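Local structure of major capsid protein (Paramecium bursaria Chlorella virus 1, 5TIP) at residues N127-V135 with Q143-I151. The protein forms trimers that self-assemble into an icosahedral capsid about 190 nm in diameter. Numbering follows the deposited sequence.
Sequences NYRRMTDWV and QKRFYVPLI
Lys144 reaches from the strand 143-149 up to the end of the helix 122-132. Lys144 CB lies 3.4 Å from Trp134 NE1, at the pyrrole side of the indole, and CG lies over one face of Phe146, toward its rim. With CG anti to the backbone N (chi1 175°) and the rest of the chain extended, Lys144 CD passes over the face of the five-membered ring of Trp134, a CH-pi contact at 4.2 Å from its centroid. CE then runs close to Arg130 O. Lys144 NZ donates to Arg130 O at 2.9 Å, in the carbonyl plane on a lone pair, and to Asp133 O at 2.8 Å, somewhat tilted from it. A water that also accepts from Val135 N takes a third bond from NZ. A lysine suits this place: its long aliphatic stem covers an aromatic face, while its ammonium gathers main-chain oxygens where the helix gives way to loop.

Phe146 points its edge at the six-membered ring of Trp134, CZ lying over that face, in a T-shaped pair with planes at 87°. Phe146 CD1 and CE1 lie obliquely against the backbone, CE1 3.3 Å from Asp133 N, where a flat ring can lie close to the chain. Next along the strand, Tyr147 N donates to Met131 O at 2.8 Å, tying the strand's backbone directly to the helix. The flexible Met131 chain bends at chi3 (58°), bringing CE against Tyr147 CB and Pro149 CD; the compact proline ring also meets the edge of Tyr128 at CE1.

Beyond the contact, Lys144, Phe146 and Val148 pair with strand 65-76, and Tyr147 OH and Ser331 OG of the second subunit are hydrogen-bonded. The arrangement is a helix packed across a strand of an antiparallel sheet in the N-terminal jelly roll, one of two in the double jelly-roll fold of the NCLDV major capsid proteins.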
loop_
_atom_site.group_PDB
_atom_site.type_symbol
_atom_site.label_atom_id
_atom_site.label_comp_id
_atom_site.label_asym_id
_atom_site.label_seq_id
_atom_site.Cartn_x
_atom_site.Cartn_y
_atom_site.Cartn_z
ATOM N N ASN A 127 -0.255 -9.645 -7.061
ATOM C CA ASN A 127 0.371 -9.774 -8.377
ATOM C C ASN A 127 1.443 -10.855 -8.384
ATOM O O ASN A 127 1.635 -11.535 -9.397
ATOM C CB ASN A 127 0.972 -8.434 -8.810
ATOM C CG ASN A 127 1.430 -8.435 -10.264
ATOM O OD1 ASN A 127 0.780 -9.024 -11.123
ATOM N ND2 ASN A 127 2.559 -7.778 -10.538
ATOM N N TYR A 128 2.150 -11.020 -7.263
ATOM C CA TYR A 128 3.141 -12.083 -7.172
ATOM C C TYR A 128 2.493 -13.459 -7.235
ATOM O O TYR A 128 3.081 -14.391 -7.793
ATOM C CB TYR A 128 3.962 -11.934 -5.887
ATOM C CG TYR A 128 4.940 -13.064 -5.640
ATOM C CD1 TYR A 128 6.172 -13.092 -6.280
ATOM C CD2 TYR A 128 4.637 -14.094 -4.758
ATOM C CE1 TYR A 128 7.071 -14.119 -6.056
ATOM C CE2 TYR A 128 5.532 -15.124 -4.528
ATOM C CZ TYR A 128 6.746 -15.131 -5.180
ATOM O OH TYR A 128 7.636 -16.155 -4.950
ATOM N N ARG A 129 1.284 -13.612 -6.681
ATOM C CA ARG A 129 0.609 -14.902 -6.785
ATOM C C ARG A 129 0.055 -15.135 -8.185
ATOM O O ARG A 129 -0.028 -16.285 -8.632
ATOM C CB ARG A 129 -0.509 -15.025 -5.749
ATOM C CG ARG A 129 -1.065 -16.438 -5.681
ATOM C CD ARG A 129 -1.976 -16.683 -4.499
ATOM N NE ARG A 129 -2.372 -18.088 -4.457
ATOM C CZ ARG A 129 -3.176 -18.619 -3.545
ATOM N NH1 ARG A 129 -3.683 -17.866 -2.580
ATOM N NH2 ARG A 129 -3.474 -19.911 -3.598
ATOM N N ARG A 130 -0.342 -14.070 -8.886
ATOM C CA ARG A 130 -0.681 -14.216 -10.297
ATOM C C ARG A 130 0.506 -14.751 -11.086
ATOM O O ARG A 130 0.335 -15.535 -12.026
ATOM C CB ARG A 130 -1.134 -12.880 -10.885
ATOM C CG ARG A 130 -2.422 -12.316 -10.328
ATOM C CD ARG A 130 -2.694 -10.962 -10.963
ATOM N NE ARG A 130 -2.959 -11.077 -12.394
ATOM C CZ ARG A 130 -2.759 -10.098 -13.270
ATOM N NH1 ARG A 130 -2.274 -8.933 -12.866
ATOM N NH2 ARG A 130 -3.028 -10.286 -14.556
ATOM N N MET A 131 1.718 -14.335 -10.716
ATOM C CA MET A 131 2.915 -14.733 -11.440
ATOM C C MET A 131 3.383 -16.138 -11.090
ATOM O O MET A 131 4.206 -16.698 -11.822
ATOM C CB MET A 131 4.048 -13.742 -11.166
ATOM C CG MET A 131 3.785 -12.334 -11.667
ATOM S SD MET A 131 4.921 -11.135 -10.945
ATOM C CE MET A 131 6.498 -11.805 -11.463
ATOM N N THR A 132 2.894 -16.720 -9.993
ATOM C CA THR A 132 3.405 -18.002 -9.526
ATOM C C THR A 132 2.315 -19.028 -9.237
ATOM O O THR A 132 2.623 -20.095 -8.697
ATOM C CB THR A 132 4.264 -17.813 -8.267
ATOM O OG1 THR A 132 3.488 -17.165 -7.252
ATOM C CG2 THR A 132 5.496 -16.974 -8.572
ATOM N N ASP A 133 1.058 -18.750 -9.579
ATOM C CA ASP A 133 -0.019 -19.664 -9.223
ATOM C C ASP A 133 -1.228 -19.391 -10.106
ATOM O O ASP A 133 -1.322 -18.350 -10.761
ATOM C CB ASP A 133 -0.390 -19.525 -7.741
ATOM C CG ASP A 133 -1.155 -20.721 -7.214
ATOM O OD1 ASP A 133 -1.510 -21.607 -8.018
ATOM O OD2 ASP A 133 -1.403 -20.775 -5.990
ATOM N N TRP A 134 -2.150 -20.353 -10.120
ATOM C CA TRP A 134 -3.466 -20.164 -10.716
ATOM C C TRP A 134 -4.389 -19.528 -9.684
ATOM O O TRP A 134 -4.542 -20.054 -8.577
ATOM C CB TRP A 134 -4.051 -21.495 -11.195
ATOM C CG TRP A 134 -3.432 -22.035 -12.450
ATOM C CD1 TRP A 134 -3.765 -21.709 -13.731
ATOM C CD2 TRP A 134 -2.389 -23.013 -12.543
ATOM N NE1 TRP A 134 -2.989 -22.416 -14.616
ATOM C CE2 TRP A 134 -2.136 -23.224 -13.913
ATOM C CE3 TRP A 134 -1.640 -23.726 -11.602
ATOM C CZ2 TRP A 134 -1.167 -24.116 -14.364
ATOM C CZ3 TRP A 134 -0.680 -24.613 -12.053
ATOM C CH2 TRP A 134 -0.451 -24.799 -13.421
ATOM N N VAL A 135 -5.004 -18.402 -10.045
ATOM C CA VAL A 135 -5.791 -17.636 -9.084
ATOM C C VAL A 135 -7.183 -17.335 -9.628
ATOM O O VAL A 135 -7.909 -16.508 -9.066
ATOM C CB VAL A 135 -5.074 -16.326 -8.708
ATOM C CG1 VAL A 135 -3.752 -16.616 -8.025
ATOM C CG2 VAL A 135 -4.864 -15.465 -9.943
ATOM N N GLN A 143 -3.150 -24.451 -18.910
ATOM C CA GLN A 143 -1.733 -24.165 -19.080
ATOM C C GLN A 143 -1.500 -22.685 -18.860
ATOM O O GLN A 143 -2.270 -21.854 -19.327
ATOM C CB GLN A 143 -1.249 -24.568 -20.470
ATOM C CG GLN A 143 0.252 -24.764 -20.562
ATOM C CD GLN A 143 0.738 -24.912 -21.987
ATOM O OE1 GLN A 143 0.147 -24.366 -22.914
ATOM N NE2 GLN A 143 1.820 -25.655 -22.169
ATOM N N LYS A 144 -0.426 -22.356 -18.156
ATOM C CA LYS A 144 -0.131 -20.967 -17.863
ATOM C C LYS A 144 1.361 -20.714 -17.726
ATOM O O LYS A 144 2.104 -21.569 -17.264
ATOM C CB LYS A 144 -0.851 -20.560 -16.574
ATOM C CG LYS A 144 -0.534 -19.163 -16.070
ATOM C CD LYS A 144 -1.325 -18.843 -14.810
ATOM C CE LYS A 144 -1.058 -17.424 -14.335
ATOM N NZ LYS A 144 -1.890 -17.039 -13.162
ATOM N N ARG A 145 1.795 -19.540 -18.158
ATOM C CA ARG A 145 3.192 -19.153 -18.031
ATOM C C ARG A 145 3.397 -18.424 -16.711
ATOM O O ARG A 145 2.635 -17.513 -16.373
ATOM C CB ARG A 145 3.625 -18.265 -19.197
ATOM C CG ARG A 145 5.075 -17.811 -19.112
ATOM C CD ARG A 145 5.513 -17.116 -20.387
ATOM N NE ARG A 145 5.327 -17.976 -21.550
ATOM C CZ ARG A 145 6.270 -18.762 -22.054
ATOM N NH1 ARG A 145 7.473 -18.797 -21.499
ATOM N NH2 ARG A 145 6.011 -19.513 -23.116
ATOM N N PHE A 146 4.427 -18.823 -15.976
ATOM C CA PHE A 146 4.718 -18.260 -14.669
ATOM C C PHE A 146 6.034 -17.498 -14.709
ATOM O O PHE A 146 6.916 -17.786 -15.522
ATOM C CB PHE A 146 4.786 -19.350 -13.600
ATOM C CG PHE A 146 3.509 -20.120 -13.428
ATOM C CD1 PHE A 146 2.488 -19.621 -12.636
ATOM C CD2 PHE A 146 3.332 -21.347 -14.042
ATOM C CE1 PHE A 146 1.311 -20.325 -12.469
ATOM C CE2 PHE A 146 2.156 -22.058 -13.877
ATOM C CZ PHE A 146 1.145 -21.545 -13.089
ATOM N N TYR A 147 6.158 -16.523 -13.812
ATOM C CA TYR A 147 7.338 -15.669 -13.728
ATOM C C TYR A 147 7.783 -15.621 -12.273
ATOM O O TYR A 147 7.092 -15.043 -11.429
ATOM C CB TYR A 147 7.042 -14.263 -14.244
ATOM C CG TYR A 147 6.458 -14.206 -15.638
ATOM C CD1 TYR A 147 5.087 -14.280 -15.841
ATOM C CD2 TYR A 147 7.275 -14.048 -16.747
ATOM C CE1 TYR A 147 4.549 -14.216 -17.112
ATOM C CE2 TYR A 147 6.747 -13.980 -18.021
ATOM C CZ TYR A 147 5.385 -14.065 -18.197
ATOM O OH TYR A 147 4.856 -13.999 -19.465
ATOM N N VAL A 148 8.932 -16.221 -11.980
ATOM C CA VAL A 148 9.479 -16.245 -10.626
ATOM C C VAL A 148 10.614 -15.225 -10.570
ATOM O O VAL A 148 11.676 -15.465 -11.167
ATOM C CB VAL A 148 9.968 -17.645 -10.237
ATOM C CG1 VAL A 148 10.416 -17.660 -8.786
ATOM C CG2 VAL A 148 8.871 -18.672 -10.472
ATOM N N PRO A 149 10.439 -14.090 -9.890
ATOM C CA PRO A 149 11.521 -13.099 -9.809
ATOM C C PRO A 149 12.496 -13.449 -8.691
ATOM O O PRO A 149 12.090 -13.773 -7.573
ATOM C CB PRO A 149 10.780 -11.792 -9.517
ATOM C CG PRO A 149 9.570 -12.233 -8.750
ATOM C CD PRO A 149 9.194 -13.603 -9.271
ATOM N N LEU A 150 13.786 -13.381 -8.999
ATOM C CA LEU A 150 14.807 -13.626 -7.993
ATOM C C LEU A 150 14.970 -12.396 -7.110
ATOM O O LEU A 150 14.703 -11.265 -7.528
ATOM C CB LEU A 150 16.141 -13.987 -8.648
ATOM C CG LEU A 150 16.160 -15.252 -9.509
ATOM C CD1 LEU A 150 17.581 -15.587 -9.943
ATOM C CD2 LEU A 150 15.527 -16.426 -8.776
ATOM N N ILE A 151 15.406 -12.625 -5.874
ATOM C CA ILE A 151 15.474 -11.548 -4.892
ATOM C C ILE A 151 16.863 -11.481 -4.270
ATOM O O ILE A 151 17.003 -11.297 -3.055
ATOM C CB ILE A 151 14.390 -11.715 -3.810
ATOM C CG1 ILE A 151 14.379 -13.148 -3.271
ATOM C CG2 ILE A 151 13.026 -11.339 -4.368
ATOM C CD1 ILE A 151 13.267 -13.426 -2.283
HETATM O O HOH W 1 -4.480 -21.182 -16.888
HETATM O O HOH W 2 -4.759 -17.598 -12.586
#